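Local coordinates for protein paenibacillus xanthan lyase (Paenibacillus, PDB 6F2P) that probably cleaves the polysaccharide xanthan by an eliminase reaction, as a polysaccharide lyase of family 8, at residues E513-L525 against T593-D605. Numbering follows the deposited sequence.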
loop_
_atom_site.group_PDB
_atom_site.type_symbol
_atom_site.label_atom_id
_atom_site.label_comp_id
_atom_site.label_asym_id
_atom_site.label_seq_id
_atom_site.Cartn_x
_atom_site.Cartn_y
_atom_site.Cartn_z
ATOM N N GLU A 513 11.748 20.521 8.832
ATOM C CA GLU A 513 13.141 20.143 8.671
ATOM C C GLU A 513 13.774 19.859 10.029
ATOM O O GLU A 513 13.345 20.398 11.054
ATOM C CB GLU A 513 13.889 21.258 7.940
ATOM C CG GLU A 513 15.322 20.949 7.581
ATOM C CD GLU A 513 15.492 19.599 6.899
ATOM O OE1 GLU A 513 15.511 19.558 5.652
ATOM O OE2 GLU A 513 15.628 18.577 7.610
ATOM N N ASN A 514 14.766 18.976 10.037
ATOM C CA ASN A 514 15.641 18.811 11.186
ATOM C C ASN A 514 16.958 18.264 10.669
ATOM O O ASN A 514 17.238 17.084 10.803
ATOM C CB ASN A 514 15.030 17.882 12.242
ATOM C CG ASN A 514 15.679 18.060 13.605
ATOM O OD1 ASN A 514 16.769 18.619 13.709
ATOM N ND2 ASN A 514 15.013 17.597 14.655
ATOM N N ARG A 515 17.755 19.131 10.051
ATOM C CA ARG A 515 18.902 18.690 9.270
ATOM C C ARG A 515 20.183 18.743 10.069
ATOM O O ARG A 515 20.431 19.717 10.775
ATOM C CB ARG A 515 19.069 19.591 8.045
ATOM C CG ARG A 515 19.989 19.033 6.967
ATOM C CD ARG A 515 19.255 17.992 6.139
ATOM N NE ARG A 515 20.081 17.443 5.068
ATOM C CZ ARG A 515 19.731 16.389 4.338
ATOM N NH1 ARG A 515 18.577 15.787 4.577
ATOM N NH2 ARG A 515 20.532 15.934 3.382
ATOM N N LYS A 516 21.012 17.712 9.940
ATOM C CA LYS A 516 22.329 17.740 10.562
ATOM C C LYS A 516 23.267 18.604 9.736
ATOM O O LYS A 516 23.286 18.509 8.510
ATOM C CB LYS A 516 22.908 16.337 10.709
ATOM C CG LYS A 516 24.006 16.263 11.750
ATOM C CD LYS A 516 25.036 15.234 11.390
ATOM C CE LYS A 516 24.417 13.875 11.252
ATOM N NZ LYS A 516 25.361 12.966 10.564
ATOM N N LEU A 517 24.051 19.435 10.413
ATOM C CA LEU A 517 24.889 20.423 9.744
ATOM C C LEU A 517 26.356 20.008 9.723
ATOM O O LEU A 517 26.707 18.927 10.200
ATOM C CB LEU A 517 24.723 21.786 10.420
ATOM C CG LEU A 517 23.253 22.198 10.555
ATOM C CD1 LEU A 517 23.105 23.571 11.191
ATOM C CD2 LEU A 517 22.581 22.165 9.187
ATOM N N ASN A 518 27.211 20.860 9.161
ATOM C CA ASN A 518 28.643 20.612 9.202
ATOM C C ASN A 518 29.165 20.729 10.634
ATOM O O ASN A 518 28.397 21.030 11.555
ATOM C CB ASN A 518 29.404 21.526 8.237
ATOM C CG ASN A 518 29.211 23.002 8.537
ATOM O OD1 ASN A 518 29.018 23.412 9.686
ATOM N ND2 ASN A 518 29.276 23.815 7.493
ATOM N N SER A 519 30.461 20.502 10.827
ATOM C CA SER A 519 31.010 20.402 12.183
ATOM C C SER A 519 30.957 21.734 12.926
ATOM O O SER A 519 30.928 21.757 14.152
ATOM C CB SER A 519 32.430 19.835 12.172
ATOM O OG SER A 519 33.305 20.703 11.480
ATOM N N SER A 520 30.928 22.836 12.181
ATOM C CA SER A 520 30.737 24.158 12.777
ATOM C C SER A 520 29.270 24.394 13.121
ATOM O O SER A 520 28.950 25.092 14.088
ATOM C CB SER A 520 31.185 25.245 11.807
ATOM O OG SER A 520 32.414 24.896 11.201
ATOM N N GLY A 521 28.382 23.814 12.318
ATOM C CA GLY A 521 26.968 24.115 12.411
ATOM C C GLY A 521 26.681 25.506 11.869
ATOM O O GLY A 521 25.807 26.213 12.379
ATOM N N ASN A 522 27.408 25.902 10.825
ATOM C CA ASN A 522 27.281 27.257 10.303
ATOM C C ASN A 522 26.690 27.360 8.902
ATOM O O ASN A 522 26.822 28.397 8.261
ATOM C CB ASN A 522 28.636 27.963 10.326
ATOM C CG ASN A 522 29.579 27.469 9.237
ATOM O OD1 ASN A 522 29.246 26.589 8.442
ATOM N ND2 ASN A 522 30.763 28.054 9.188
ATOM N N ASN A 523 26.091 26.278 8.418
ATOM C CA ASN A 523 25.506 26.262 7.079
ATOM C C ASN A 523 24.595 27.460 6.907
ATOM O O ASN A 523 23.742 27.711 7.762
ATOM C CB ASN A 523 24.724 24.971 6.851
ATOM C CG ASN A 523 25.596 23.745 6.948
ATOM O OD1 ASN A 523 26.124 23.433 8.016
ATOM N ND2 ASN A 523 25.762 23.042 5.830
ATOM N N ALA A 524 24.795 28.224 5.835
ATOM C CA ALA A 524 24.054 29.473 5.696
ATOM C C ALA A 524 22.544 29.220 5.611
ATOM O O ALA A 524 22.084 28.341 4.866
ATOM C CB ALA A 524 24.542 30.260 4.512
ATOM N N LEU A 525 21.790 29.959 6.418
ATOM C CA LEU A 525 20.337 29.907 6.367
ATOM C C LEU A 525 19.823 31.230 5.842
ATOM O O LEU A 525 19.844 32.229 6.552
ATOM C CB LEU A 525 19.738 29.626 7.742
ATOM C CG LEU A 525 18.202 29.538 7.751
ATOM C CD1 LEU A 525 17.694 28.156 7.332
ATOM C CD2 LEU A 525 17.623 29.909 9.104
ATOM N N THR A 593 29.122 6.268 25.093
ATOM C CA THR A 593 29.961 7.350 24.583
ATOM C C THR A 593 29.121 8.509 24.052
ATOM O O THR A 593 28.209 8.324 23.241
ATOM C CB THR A 593 30.902 6.874 23.476
ATOM O OG1 THR A 593 31.759 5.841 23.986
ATOM C CG2 THR A 593 31.747 8.037 22.974
ATOM N N LEU A 594 29.432 9.705 24.533
ATOM C CA LEU A 594 28.698 10.909 24.175
ATOM C C LEU A 594 29.161 11.445 22.822
ATOM O O LEU A 594 30.330 11.306 22.453
ATOM C CB LEU A 594 28.926 11.966 25.244
ATOM C CG LEU A 594 27.931 13.113 25.337
ATOM C CD1 LEU A 594 26.701 12.664 26.126
ATOM C CD2 LEU A 594 28.603 14.327 25.971
ATOM N N HIS A 595 28.230 12.044 22.084
ATOM C CA HIS A 595 28.507 12.614 20.770
ATOM C C HIS A 595 27.788 13.941 20.651
ATOM O O HIS A 595 26.690 14.113 21.196
ATOM C CB HIS A 595 27.992 11.698 19.665
ATOM C CG HIS A 595 28.590 10.332 19.692
ATOM N ND1 HIS A 595 29.882 10.078 19.295
ATOM C CD2 HIS A 595 28.069 9.141 20.079
ATOM C CE1 HIS A 595 30.136 8.787 19.431
ATOM N NE2 HIS A 595 29.050 8.199 19.904
ATOM N N THR A 596 28.392 14.877 19.928
ATOM C CA THR A 596 27.771 16.176 19.747
ATOM C C THR A 596 27.670 16.526 18.275
ATOM O O THR A 596 28.678 16.567 17.563
ATOM C CB THR A 596 28.514 17.294 20.498
ATOM O OG1 THR A 596 28.572 16.982 21.897
ATOM C CG2 THR A 596 27.779 18.606 20.319
ATOM N N ARG A 597 26.445 16.770 17.824
ATOM C CA ARG A 597 26.193 17.123 16.431
ATOM C C ARG A 597 25.316 18.368 16.320
ATOM O O ARG A 597 24.549 18.683 17.240
ATOM C CB ARG A 597 25.553 15.943 15.708
ATOM C CG ARG A 597 26.477 14.759 15.571
ATOM C CD ARG A 597 27.695 15.175 14.778
ATOM N NE ARG A 597 28.561 14.050 14.461
ATOM C CZ ARG A 597 29.667 13.744 15.130
ATOM N NH1 ARG A 597 30.049 14.490 16.165
ATOM N NH2 ARG A 597 30.395 12.694 14.758
ATOM N N ASN A 598 25.433 19.070 15.196
ATOM C CA ASN A 598 24.696 20.320 14.975
ATOM C C ASN A 598 23.488 20.153 14.068
ATOM O O ASN A 598 23.546 19.426 13.077
ATOM C CB ASN A 598 25.624 21.384 14.398
ATOM C CG ASN A 598 26.859 21.598 15.251
ATOM O OD1 ASN A 598 26.764 21.747 16.476
ATOM N ND2 ASN A 598 28.033 21.589 14.611
ATOM N N PHE A 599 22.397 20.832 14.407
ATOM C CA PHE A 599 21.143 20.668 13.676
ATOM C C PHE A 599 20.438 21.986 13.360
ATOM O O PHE A 599 20.453 22.925 14.159
ATOM C CB PHE A 599 20.175 19.774 14.458
ATOM C CG PHE A 599 20.586 18.333 14.525
ATOM C CD1 PHE A 599 21.467 17.889 15.503
ATOM C CD2 PHE A 599 20.074 17.412 13.622
ATOM C CE1 PHE A 599 21.844 16.547 15.570
ATOM C CE2 PHE A 599 20.442 16.069 13.682
ATOM C CZ PHE A 599 21.330 15.638 14.657
ATOM N N MET A 600 19.814 22.035 12.185
ATOM C CA MET A 600 18.899 23.109 11.820
ATOM C C MET A 600 17.482 22.563 11.804
ATOM O O MET A 600 17.147 21.713 10.984
ATOM C CB MET A 600 19.230 23.668 10.437
ATOM C CG MET A 600 18.172 24.635 9.915
ATOM S SD MET A 600 17.963 26.070 11.004
ATOM C CE MET A 600 19.563 26.850 10.788
ATOM N N THR A 601 16.652 23.055 12.710
ATOM C CA THR A 601 15.289 22.565 12.847
ATOM C C THR A 601 14.272 23.635 12.449
ATOM O O THR A 601 14.289 24.744 12.990
ATOM C CB THR A 601 15.033 22.144 14.295
ATOM O OG1 THR A 601 16.133 21.357 14.750
ATOM C CG2 THR A 601 13.764 21.325 14.404
ATOM N N LEU A 602 13.400 23.308 11.497
ATOM C CA LEU A 602 12.340 24.220 11.070
ATOM C C LEU A 602 10.990 23.546 11.296
ATOM O O LEU A 602 10.830 22.371 10.966
ATOM C CB LEU A 602 12.506 24.568 9.590
ATOM C CG LEU A 602 13.879 25.068 9.121
ATOM C CD1 LEU A 602 13.916 25.222 7.614
ATOM C CD2 LEU A 602 14.247 26.380 9.784
ATOM N N TRP A 603 10.021 24.267 11.860
ATOM C CA TRP A 603 8.703 23.669 12.079
ATOM C C TRP A 603 7.520 24.641 12.188
ATOM O O TRP A 603 7.693 25.854 12.256
ATOM C CB TRP A 603 8.730 22.722 13.282
ATOM C CG TRP A 603 8.799 23.385 14.638
ATOM C CD1 TRP A 603 7.775 23.536 15.527
ATOM C CD2 TRP A 603 9.960 23.948 15.268
ATOM N NE1 TRP A 603 8.220 24.167 16.664
ATOM C CE2 TRP A 603 9.558 24.430 16.529
ATOM C CE3 TRP A 603 11.301 24.093 14.888
ATOM C CZ2 TRP A 603 10.447 25.048 17.410
ATOM C CZ3 TRP A 603 12.179 24.715 15.763
ATOM C CH2 TRP A 603 11.747 25.179 17.010
ATOM N N PHE A 604 6.315 24.079 12.172
ATOM C CA PHE A 604 5.090 24.837 12.370
ATOM C C PHE A 604 4.546 24.569 13.760
ATOM O O PHE A 604 4.618 23.440 14.265
ATOM C CB PHE A 604 4.010 24.418 11.370
ATOM C CG PHE A 604 4.390 24.607 9.927
ATOM C CD1 PHE A 604 4.664 25.867 9.423
ATOM C CD2 PHE A 604 4.425 23.524 9.061
ATOM C CE1 PHE A 604 4.996 26.039 8.088
ATOM C CE2 PHE A 604 4.750 23.692 7.717
ATOM C CZ PHE A 604 5.039 24.949 7.234
ATOM N N ASP A 605 3.973 25.599 14.369
ATOM C CA ASP A 605 3.296 25.432 15.641
ATOM C C ASP A 605 1.823 25.716 15.449
ATOM O O ASP A 605 1.430 26.863 15.264
ATOM C CB ASP A 605 3.888 26.374 16.691
ATOM C CG ASP A 605 3.322 26.136 18.093
ATOM O OD1 ASP A 605 2.181 25.619 18.242
ATOM O OD2 ASP A 605 4.033 26.477 19.060
HETATM O O HOH W 1 27.124 18.184 13.410
#
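Arg-515 and Met-600 face each other as a hydrogen-bonded antiparallel pair: Arg-515 N donates to Met-600 O and Met-600 N returns a bond to Arg-515 O, each 2.8 Å long. Glu-513 and Leu-602 form the next such pair, and Leu-517 N reaches Asn-598 O at 2.7 Å, extending the ladder into the residues that lead to the loop. The strand axes run 175° apart, so the pairing is almost exactly antiparallel.

Past Leu-517 the loop turns over the side chain of Asn-598. Its ND2 gives a nearly straight bond (171°) to Asn-518 O, 3.1 Å away and in the planes of both groups, plus a weak, bent one to Ser-519 O. With CG anti to its own carbonyl carbon, the amide lies against Gly-521, whose CA is 3.8 Å from Asn-598 CG; Gly-521 has a positive phi, which by itself favours glycine. Asn-518 ties the turn from within, its OD1 accepting from Asn-522 N and its ND2 donating to Asn-522 OD1.

On the face bearing Asn-514, Lys-516, Phe-599 and Thr-601, Lys-516 CG sits over one face of the Phe-599 ring, toward the rim near CZ, in a CH-pi contact 4.2 Å from the centroid and 21° off the normal, while its NZ continues to Asn-423 O. Helix 426-429 packs against the same phenylalanine through Phe-426 and Thr-429. On the other face, which carries Met-600, Leu-517 CD2 meets Met-600 CB at 3.9 Å, and Met-600, bent at chi2 and chi3, brings CE to the branched end of Leu-525.

Strand 508-516 thus pairs with strand 595-607 inside a five-stranded antiparallel sheet, and the loop leads on to strand 525-527 of the nine-stranded sheet, a sheet-to-sheet connection within the super-sandwich domain of family 8 polysaccharide lyases.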